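Local coordinates for protein Cel44C (Paenibacillus polymyxa, PDB 2YKK) that hydrolyses internal beta-1,4-glucan linkages of xyloglucan and cellulose-type substrates, this piece being its family 44 glycoside hydrolase part, at residues A113-K118 with A129-R134; D282-P287 with M356-Y361; K445-V450 with I513-G518. The protein carries 2 engineered substitutions. One frame throughout, in Å; residues are numbered along the deposited sequence.

Interaction 1: A113-K118 with A129-R134. Engineered in segment 129-134: Ala129 (natural residue Lys).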
loop_
_atom_site.group_PDB
_atom_site.type_symbol
_atom_site.label_atom_id
_atom_site.label_comp_id
_atom_site.label_asym_id
_atom_site.label_seq_id
_atom_site.Cartn_x
_atom_site.Cartn_y
_atom_site.Cartn_z
ATOM N N ALA A 113 18.110 10.180 2.488
ATOM C CA ALA A 113 18.123 11.662 2.252
ATOM C C ALA A 113 19.425 12.261 2.766
ATOM O O ALA A 113 19.819 13.354 2.335
ATOM C CB ALA A 113 16.950 12.331 2.932
ATOM N N GLY A 114 20.106 11.527 3.637
ATOM C CA GLY A 114 21.522 11.781 3.905
ATOM C C GLY A 114 21.909 11.847 5.384
ATOM O O GLY A 114 23.093 11.704 5.714
ATOM N N TYR A 115 20.928 12.132 6.238
ATOM C CA TYR A 115 21.158 12.267 7.677
ATOM C C TYR A 115 20.021 11.692 8.497
ATOM O O TYR A 115 18.879 11.585 8.015
ATOM C CB TYR A 115 21.286 13.756 8.098
ATOM C CG TYR A 115 22.427 14.469 7.367
ATOM C CD1 TYR A 115 22.196 15.042 6.107
ATOM C CD2 TYR A 115 23.683 14.574 7.943
ATOM C CE1 TYR A 115 23.246 15.693 5.431
ATOM C CE2 TYR A 115 24.731 15.251 7.272
ATOM C CZ TYR A 115 24.479 15.789 6.028
ATOM O OH TYR A 115 25.472 16.483 5.315
ATOM N N VAL A 116 20.318 11.386 9.756
ATOM C CA VAL A 116 19.297 10.889 10.656
ATOM C C VAL A 116 19.429 11.597 11.998
ATOM O O VAL A 116 20.470 12.150 12.323
ATOM C CB VAL A 116 19.341 9.318 10.833
ATOM C CG1 VAL A 116 19.071 8.606 9.488
ATOM C CG2 VAL A 116 20.724 8.910 11.414
ATOM N N ALA A 117 18.344 11.584 12.780
ATOM C CA ALA A 117 18.321 12.295 14.062
ATOM C C ALA A 117 19.380 11.826 15.049
ATOM O O ALA A 117 19.415 10.631 15.438
ATOM C CB ALA A 117 16.890 12.176 14.715
ATOM N N LYS A 118 20.177 12.769 15.557
ATOM C CA LYS A 118 21.217 12.427 16.537
ATOM C C LYS A 118 20.640 12.357 17.963
ATOM O O LYS A 118 21.256 11.754 18.849
ATOM C CB LYS A 118 22.334 13.491 16.452
ATOM C CG LYS A 118 23.636 13.129 17.257
ATOM C CD LYS A 118 24.827 14.017 16.768
ATOM C CE LYS A 118 26.092 13.629 17.536
ATOM N NZ LYS A 118 26.700 12.296 17.094
ATOM N N ALA A 129 20.029 23.016 10.278
ATOM C CA ALA A 129 19.958 22.017 9.237
ATOM C C ALA A 129 21.255 21.225 9.165
ATOM O O ALA A 129 22.322 21.715 9.540
ATOM C CB ALA A 129 19.649 22.649 7.884
ATOM N N ALA A 130 21.133 19.989 8.694
ATOM C CA ALA A 130 22.277 19.091 8.551
ATOM C C ALA A 130 23.266 19.627 7.534
ATOM O O ALA A 130 22.861 20.190 6.476
ATOM C CB ALA A 130 21.794 17.688 8.100
ATOM N N PRO A 131 24.569 19.494 7.824
ATOM C CA PRO A 131 25.185 18.902 9.019
ATOM C C PRO A 131 25.172 19.865 10.216
ATOM O O PRO A 131 25.422 21.082 10.064
ATOM C CB PRO A 131 26.645 18.611 8.562
ATOM C CG PRO A 131 26.912 19.655 7.470
ATOM C CD PRO A 131 25.567 19.806 6.758
ATOM N N SER A 132 24.895 19.314 11.394
ATOM C CA SER A 132 24.961 20.054 12.654
ATOM C C SER A 132 24.905 19.073 13.800
ATOM O O SER A 132 24.717 17.875 13.590
ATOM C CB SER A 132 23.771 21.027 12.749
ATOM O OG SER A 132 22.587 20.390 13.220
ATOM N N ALA A 133 24.985 19.605 15.019
ATOM C CA ALA A 133 24.906 18.778 16.203
ATOM C C ALA A 133 23.601 18.004 16.354
ATOM O O ALA A 133 23.557 17.070 17.167
ATOM C CB ALA A 133 25.154 19.645 17.498
ATOM N N ARG A 134 22.587 18.342 15.554
ATOM C CA ARG A 134 21.285 17.650 15.653
ATOM C C ARG A 134 21.267 16.370 14.784
ATOM O O ARG A 134 20.290 15.591 14.858
ATOM C CB ARG A 134 20.129 18.549 15.282
ATOM C CG ARG A 134 20.107 19.903 16.081
ATOM C CD ARG A 134 20.057 19.697 17.653
ATOM N NE ARG A 134 18.906 18.849 18.013
ATOM C CZ ARG A 134 17.641 19.262 17.998
ATOM N NH1 ARG A 134 17.353 20.509 17.657
ATOM N NH2 ARG A 134 16.673 18.411 18.299
#
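Lys118 and Arg134 mark the point where the two backbones come closest, with CA atoms 5.3 Å apart; toward Tyr115 and Ala130 the chains diverge to 7.0 Å. Segment 113-118 carries the short strand 115-117, whereas segment 129-134 is irregular, so no run of strand bonds forms. A single backbone bond joins them, from Lys118 N to Arg134 O at 2.9 Å, nearly straight at the hydrogen (166°).

At the wider end the gap is filled by an aromatic ring. Tyr115 has CG opposite its own carbonyl carbon (chi1 -59°), which swings the ring across to Ala130, whose CB sits over its centre, 3.4 Å from the centroid, in a CH-pi contact. A methyl is small enough to come close over the ring centre, its C-H bonds meeting the pi face. Pro131 follows through a cis peptide, which proline adopts far more readily than other residues, and brings its CD to 3.6 Å from Tyr115 OH. Lys118 lends only its aliphatic part, CD lying 3.3 Å from Ala133 O, while NZ goes on to Asn136. Ser132 OG accepts from Arg134 N in an ST turn. Beyond it Arg134 forms a salt bridge with Asp119 and bonds Gly122 O and Ser123 O.

The contact therefore depends on shape and one carbonyl, the charged ends of Lys118 and Arg134 being paired with residues outside the two segments.

Interaction 2: D282-P287 with M356-Y361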
loop_
_atom_site.group_PDB
_atom_site.type_symbol
_atom_site.label_atom_id
_atom_site.label_comp_id
_atom_site.label_asym_id
_atom_site.label_seq_id
_atom_site.Cartn_x
_atom_site.Cartn_y
_atom_site.Cartn_z
ATOM N N ASP A 282 7.414 1.206 -6.422
ATOM C CA ASP A 282 6.665 1.502 -5.184
ATOM C C ASP A 282 6.145 2.929 -5.339
ATOM O O ASP A 282 6.948 3.875 -5.490
ATOM C CB ASP A 282 7.694 1.385 -4.026
ATOM C CG ASP A 282 7.156 1.731 -2.614
ATOM O OD1 ASP A 282 6.183 2.529 -2.511
ATOM O OD2 ASP A 282 7.749 1.241 -1.597
ATOM N N VAL A 283 4.822 3.078 -5.323
ATOM C CA VAL A 283 4.183 4.407 -5.349
ATOM C C VAL A 283 3.205 4.579 -4.191
ATOM O O VAL A 283 2.679 3.590 -3.619
ATOM C CB VAL A 283 3.414 4.675 -6.682
ATOM C CG1 VAL A 283 4.392 4.648 -7.863
ATOM C CG2 VAL A 283 2.282 3.676 -6.900
ATOM N N HIS A 284 2.916 5.852 -3.883
ATOM C CA HIS A 284 1.779 6.232 -3.012
ATOM C C HIS A 284 0.711 6.851 -3.898
ATOM O O HIS A 284 1.027 7.498 -4.890
ATOM C CB HIS A 284 2.238 7.242 -1.952
ATOM C CG HIS A 284 3.305 6.674 -1.056
ATOM N ND1 HIS A 284 4.045 7.431 -0.151
ATOM C CD2 HIS A 284 3.719 5.396 -0.914
ATOM C CE1 HIS A 284 4.866 6.619 0.509
ATOM N NE2 HIS A 284 4.670 5.379 0.073
ATOM N N TRP A 285 -0.548 6.595 -3.547
ATOM C CA TRP A 285 -1.695 7.055 -4.361
ATOM C C TRP A 285 -2.782 7.536 -3.426
ATOM O O TRP A 285 -3.556 6.726 -2.883
ATOM C CB TRP A 285 -2.219 5.898 -5.221
ATOM C CG TRP A 285 -3.439 6.250 -6.095
ATOM C CD1 TRP A 285 -4.738 5.869 -5.882
ATOM C CD2 TRP A 285 -3.437 7.025 -7.299
ATOM N NE1 TRP A 285 -5.553 6.365 -6.886
ATOM C CE2 TRP A 285 -4.782 7.065 -7.776
ATOM C CE3 TRP A 285 -2.426 7.671 -8.053
ATOM C CZ2 TRP A 285 -5.134 7.719 -8.951
ATOM C CZ3 TRP A 285 -2.802 8.351 -9.217
ATOM C CH2 TRP A 285 -4.147 8.368 -9.645
ATOM N N TYR A 286 -2.867 8.853 -3.233
ATOM C CA TYR A 286 -3.966 9.441 -2.467
ATOM C C TYR A 286 -4.800 10.144 -3.524
ATOM O O TYR A 286 -4.325 11.076 -4.163
ATOM C CB TYR A 286 -3.423 10.477 -1.487
ATOM C CG TYR A 286 -2.642 9.821 -0.361
ATOM C CD1 TYR A 286 -3.328 9.229 0.711
ATOM C CD2 TYR A 286 -1.237 9.885 -0.325
ATOM C CE1 TYR A 286 -2.655 8.660 1.788
ATOM C CE2 TYR A 286 -0.526 9.276 0.764
ATOM C CZ TYR A 286 -1.262 8.711 1.832
ATOM O OH TYR A 286 -0.595 8.181 2.914
ATOM N N PRO A 287 -6.009 9.645 -3.764
ATOM C CA PRO A 287 -6.872 10.192 -4.827
ATOM C C PRO A 287 -6.986 11.719 -4.749
ATOM O O PRO A 287 -7.149 12.290 -3.645
ATOM C CB PRO A 287 -8.238 9.554 -4.512
ATOM C CG PRO A 287 -7.818 8.149 -3.951
ATOM C CD PRO A 287 -6.602 8.481 -3.094
ATOM N N MET A 356 1.560 -0.407 -4.026
ATOM C CA MET A 356 0.983 0.874 -3.635
ATOM C C MET A 356 1.086 1.003 -2.107
ATOM O O MET A 356 0.196 0.531 -1.394
ATOM C CB MET A 356 -0.500 0.878 -4.062
ATOM C CG MET A 356 -1.193 2.219 -3.779
ATOM S SD MET A 356 -2.923 2.239 -4.391
ATOM C CE MET A 356 -2.620 2.282 -6.127
ATOM N N THR A 357 2.195 1.552 -1.602
ATOM C CA THR A 357 2.548 1.375 -0.185
ATOM C C THR A 357 1.943 2.408 0.738
ATOM O O THR A 357 2.126 2.315 1.955
ATOM C CB THR A 357 4.083 1.330 0.020
ATOM O OG1 THR A 357 4.668 2.512 -0.525
ATOM C CG2 THR A 357 4.661 0.073 -0.709
ATOM N N GLU A 358 1.250 3.395 0.174
ATOM C CA GLU A 358 0.288 4.194 0.958
ATOM C C GLU A 358 -0.841 4.529 0.045
ATOM O O GLU A 358 -0.582 4.876 -1.102
ATOM C CB GLU A 358 0.858 5.542 1.398
ATOM C CG GLU A 358 1.955 5.363 2.483
ATOM C CD GLU A 358 2.629 6.693 2.899
ATOM O OE1 GLU A 358 2.032 7.766 2.690
ATOM O OE2 GLU A 358 3.757 6.658 3.464
ATOM N N TYR A 359 -2.053 4.494 0.586
ATOM C CA TYR A 359 -3.249 5.019 -0.092
ATOM C C TYR A 359 -4.380 5.160 0.924
ATOM O O TYR A 359 -4.359 4.527 1.998
ATOM C CB TYR A 359 -3.704 4.113 -1.256
ATOM C CG TYR A 359 -4.281 2.784 -0.846
ATOM C CD1 TYR A 359 -3.440 1.712 -0.500
ATOM C CD2 TYR A 359 -5.669 2.566 -0.873
ATOM C CE1 TYR A 359 -3.992 0.488 -0.123
ATOM C CE2 TYR A 359 -6.198 1.323 -0.540
ATOM C CZ TYR A 359 -5.369 0.314 -0.135
ATOM O OH TYR A 359 -5.879 -0.945 0.169
ATOM N N SER A 360 -5.369 5.974 0.574
ATOM C CA SER A 360 -6.588 6.057 1.385
ATOM C C SER A 360 -7.616 6.727 0.507
ATOM O O SER A 360 -7.255 7.655 -0.247
ATOM C CB SER A 360 -6.363 6.986 2.584
ATOM O OG SER A 360 -7.631 7.237 3.220
ATOM N N TYR A 361 -8.869 6.309 0.649
ATOM C CA TYR A 361 -10.009 6.934 -0.068
ATOM C C TYR A 361 -10.818 7.843 0.864
ATOM O O TYR A 361 -11.852 8.350 0.457
ATOM C CB TYR A 361 -10.887 5.858 -0.752
ATOM C CG TYR A 361 -10.187 5.424 -2.002
ATOM C CD1 TYR A 361 -8.997 4.701 -1.932
ATOM C CD2 TYR A 361 -10.678 5.830 -3.270
ATOM C CE1 TYR A 361 -8.283 4.365 -3.120
ATOM C CE2 TYR A 361 -10.002 5.492 -4.460
ATOM C CZ TYR A 361 -8.796 4.766 -4.377
ATOM O OH TYR A 361 -8.109 4.459 -5.544
HETATM O O HOH W 1 -8.622 6.119 -7.674
#
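Glu358 leans on His284 and Tyr286. Its CB lies 3.4 Å from Tyr286 OH and 3.6 Å from His284 CG. With its CG directed away from the carbonyl carbon (chi1 -70°), the chain runs over the imidazole: CG stands 3.6 Å from the ring centroid in a CH-pi contact, and CD follows nearer the rim, the carboxylate stacked within 20° of the ring plane. OE1 accepts from Tyr286 OH at 2.7 Å, on the anti side, 30° out of the carboxylate plane, while OE2 forms a salt bridge with Arg44. His284 ND1 bonds Glu187, which helps fix the rotation of the imidazole. Bis-tris buffer is bound about 3 Å from the Glu358 side chain, and a glutamate near the C-terminal end of the seventh barrel strand is probably catalytic, as in clan GH-A.

Thr357 OG1 bonds Asp282 OD1 at 2.5 Å, a length to be read with caution, and backbone bonds link Thr357 N to Val283 O and Trp285 N to Glu358 O. Pro287 CG makes a CH-pi contact over a Tyr361 ring face. Strands 280-285 and 353-359 are parallel barrel neighbours, with 227-233 and 387-390 beyond them, and Tyr359 packs against helix 367-382.

Interaction 3: K445-V450 with I513-G518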
loop_
_atom_site.group_PDB
_atom_site.type_symbol
_atom_site.label_atom_id
_atom_site.label_comp_id
_atom_site.label_asym_id
_atom_site.label_seq_id
_atom_site.Cartn_x
_atom_site.Cartn_y
_atom_site.Cartn_z
ATOM N N LYS A 445 -15.680 -26.486 -5.524
ATOM C CA LYS A 445 -16.589 -26.716 -4.376
ATOM C C LYS A 445 -17.014 -25.442 -3.635
ATOM O O LYS A 445 -18.059 -25.456 -2.998
ATOM C CB LYS A 445 -15.973 -27.675 -3.343
ATOM C CG LYS A 445 -15.558 -29.063 -3.891
ATOM C CD LYS A 445 -14.959 -29.929 -2.777
ATOM C CE LYS A 445 -16.014 -30.280 -1.732
ATOM N NZ LYS A 445 -15.576 -31.407 -0.850
ATOM N N GLU A 446 -16.219 -24.372 -3.681
ATOM C CA GLU A 446 -16.558 -23.159 -2.907
ATOM C C GLU A 446 -16.250 -21.927 -3.765
ATOM O O GLU A 446 -15.217 -21.875 -4.420
ATOM C CB GLU A 446 -15.773 -23.165 -1.590
ATOM C CG GLU A 446 -16.029 -22.004 -0.669
ATOM C CD GLU A 446 -15.219 -22.082 0.644
ATOM O OE1 GLU A 446 -15.605 -22.875 1.542
ATOM O OE2 GLU A 446 -14.195 -21.369 0.792
ATOM N N LEU A 447 -17.171 -20.972 -3.818
ATOM C CA LEU A 447 -16.951 -19.802 -4.663
ATOM C C LEU A 447 -17.207 -18.599 -3.811
ATOM O O LEU A 447 -18.217 -18.581 -3.125
ATOM C CB LEU A 447 -17.905 -19.825 -5.861
ATOM C CG LEU A 447 -18.038 -18.556 -6.719
ATOM C CD1 LEU A 447 -16.704 -18.125 -7.409
ATOM C CD2 LEU A 447 -19.093 -18.816 -7.792
ATOM N N HIS A 448 -16.324 -17.592 -3.872
ATOM C CA HIS A 448 -16.476 -16.344 -3.100
ATOM C C HIS A 448 -16.830 -15.187 -3.999
ATOM O O HIS A 448 -16.172 -14.966 -5.036
ATOM C CB HIS A 448 -15.149 -16.030 -2.420
ATOM C CG HIS A 448 -14.855 -16.936 -1.268
ATOM N ND1 HIS A 448 -14.314 -18.203 -1.420
ATOM C CD2 HIS A 448 -15.130 -16.787 0.044
ATOM C CE1 HIS A 448 -14.256 -18.789 -0.230
ATOM N NE2 HIS A 448 -14.730 -17.943 0.671
ATOM N N LEU A 449 -17.830 -14.403 -3.581
ATOM C CA LEU A 449 -18.261 -13.239 -4.368
ATOM C C LEU A 449 -18.363 -12.063 -3.418
ATOM O O LEU A 449 -19.055 -12.182 -2.377
ATOM C CB LEU A 449 -19.667 -13.448 -4.921
ATOM C CG LEU A 449 -19.913 -14.693 -5.773
ATOM C CD1 LEU A 449 -21.373 -14.713 -6.256
ATOM C CD2 LEU A 449 -18.990 -14.737 -6.986
ATOM N N VAL A 450 -17.716 -10.963 -3.735
ATOM C CA VAL A 450 -17.930 -9.721 -2.950
ATOM C C VAL A 450 -18.684 -8.786 -3.894
ATOM O O VAL A 450 -18.201 -8.501 -4.985
ATOM C CB VAL A 450 -16.599 -9.135 -2.471
ATOM C CG1 VAL A 450 -16.805 -7.647 -2.032
ATOM C CG2 VAL A 450 -16.042 -9.985 -1.320
ATOM N N ILE A 513 -20.539 -13.249 -0.354
ATOM C CA ILE A 513 -21.390 -14.437 -0.545
ATOM C C ILE A 513 -20.478 -15.646 -0.746
ATOM O O ILE A 513 -19.561 -15.569 -1.556
ATOM C CB ILE A 513 -22.286 -14.268 -1.806
ATOM C CG1 ILE A 513 -23.137 -12.989 -1.665
ATOM C CG2 ILE A 513 -23.121 -15.572 -2.078
ATOM C CD1 ILE A 513 -23.989 -12.634 -2.911
ATOM N N VAL A 514 -20.704 -16.719 0.007
ATOM C CA VAL A 514 -19.886 -17.931 -0.118
ATOM C C VAL A 514 -20.812 -19.030 -0.569
ATOM O O VAL A 514 -21.715 -19.389 0.176
ATOM C CB VAL A 514 -19.189 -18.300 1.211
ATOM C CG1 VAL A 514 -18.306 -19.564 1.068
ATOM C CG2 VAL A 514 -18.352 -17.076 1.709
ATOM N N LEU A 515 -20.571 -19.551 -1.770
ATOM C CA LEU A 515 -21.438 -20.592 -2.394
ATOM C C LEU A 515 -20.749 -21.934 -2.271
ATOM O O LEU A 515 -19.524 -22.022 -2.351
ATOM C CB LEU A 515 -21.699 -20.295 -3.854
ATOM C CG LEU A 515 -22.399 -18.936 -4.003
ATOM C CD1 LEU A 515 -22.286 -18.461 -5.386
ATOM C CD2 LEU A 515 -23.887 -18.960 -3.619
ATOM N N THR A 516 -21.535 -22.985 -2.072
ATOM C CA THR A 516 -20.932 -24.298 -1.883
ATOM C C THR A 516 -21.712 -25.298 -2.748
ATOM O O THR A 516 -22.891 -25.086 -3.015
ATOM C CB THR A 516 -20.916 -24.748 -0.403
ATOM O OG1 THR A 516 -20.386 -26.088 -0.343
ATOM C CG2 THR A 516 -22.336 -24.811 0.144
ATOM N N THR A 517 -21.009 -26.334 -3.209
ATOM C CA THR A 517 -21.610 -27.491 -3.880
ATOM C C THR A 517 -22.071 -28.589 -2.912
ATOM O O THR A 517 -22.669 -29.601 -3.344
ATOM C CB THR A 517 -20.590 -28.107 -4.863
ATOM O OG1 THR A 517 -19.413 -28.461 -4.133
ATOM C CG2 THR A 517 -20.233 -27.121 -5.950
ATOM N N GLY A 518 -21.787 -28.425 -1.623
ATOM C CA GLY A 518 -22.296 -29.335 -0.568
ATOM C C GLY A 518 -21.248 -30.253 0.023
ATOM O O GLY A 518 -20.880 -30.127 1.202
HETATM O O HOH W 2 -17.719 -26.190 -0.418
#
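The imidazole of His448 and the side chain of Val514 lie next to each other, pointing the same way, with methyl CG2 of Val514 approaching the ring obliquely. The ring of His512 meets that of His448 with the planes about 75° apart, and Tyr411 touches both His448 and Val514. Because CG1 of Val514 is anti to its backbone N (chi1 -179°), CG2 comes nearest the ring, while CG1 touches Glu446 CG (3.8 Å) and also the ring. A branched residue suits a strand and serves both neighbours; a glycine here would probably leave the His448 ring and the Glu446 chain without their shared hydrocarbon wall, and the ring freer to turn.

The two strands are antiparallel. Leu447 and Leu515 exchange two backbone bonds, as do Leu449 and Ile513, where Ile513 N reaches Leu449 O at 2.7 Å. Past the regular strand, Lys445 O accepts from Thr517 N (3.1 Å), weakly from Thr517 OG1, and from a water that also bonds Thr516 OG1. That hydroxyl takes Gly518 N at 3.0 Å in an ST turn; glycine tolerates its positive phi.

On the other face Leu515 CD1 lies 4.0 Å from both Leu447 CD2 and Leu449 CD1. This leucine and isoleucine surface packs against Phe464 and Leu466 of strand 460-467, while strands 433-439 and 474-481 flank the pair in the beta-sheet domain.

In the fold
Interaction 2 is the core contact, its centre about 6 Å from the chain's centre, whereas the centres of interactions 1 and 3 lie about 29 and 28 Å from it, on opposite sides. No two of them share an element or touch: 282-287 with 356-361 joins parallel strands of the barrel, 445-450 with 513-518 joins antiparallel strands of the sheet domain, and 113-118 with 129-134 ties an edge strand to a loop near the calcium ion. Their chemistry follows place. The barrel contact concentrates buried polar groups beside a bound ligand, the sheet contact relies on regular backbone bonding over an aliphatic layer, and the loop contact on ring packing, with Lys118 and Arg134 bonded to residues around it.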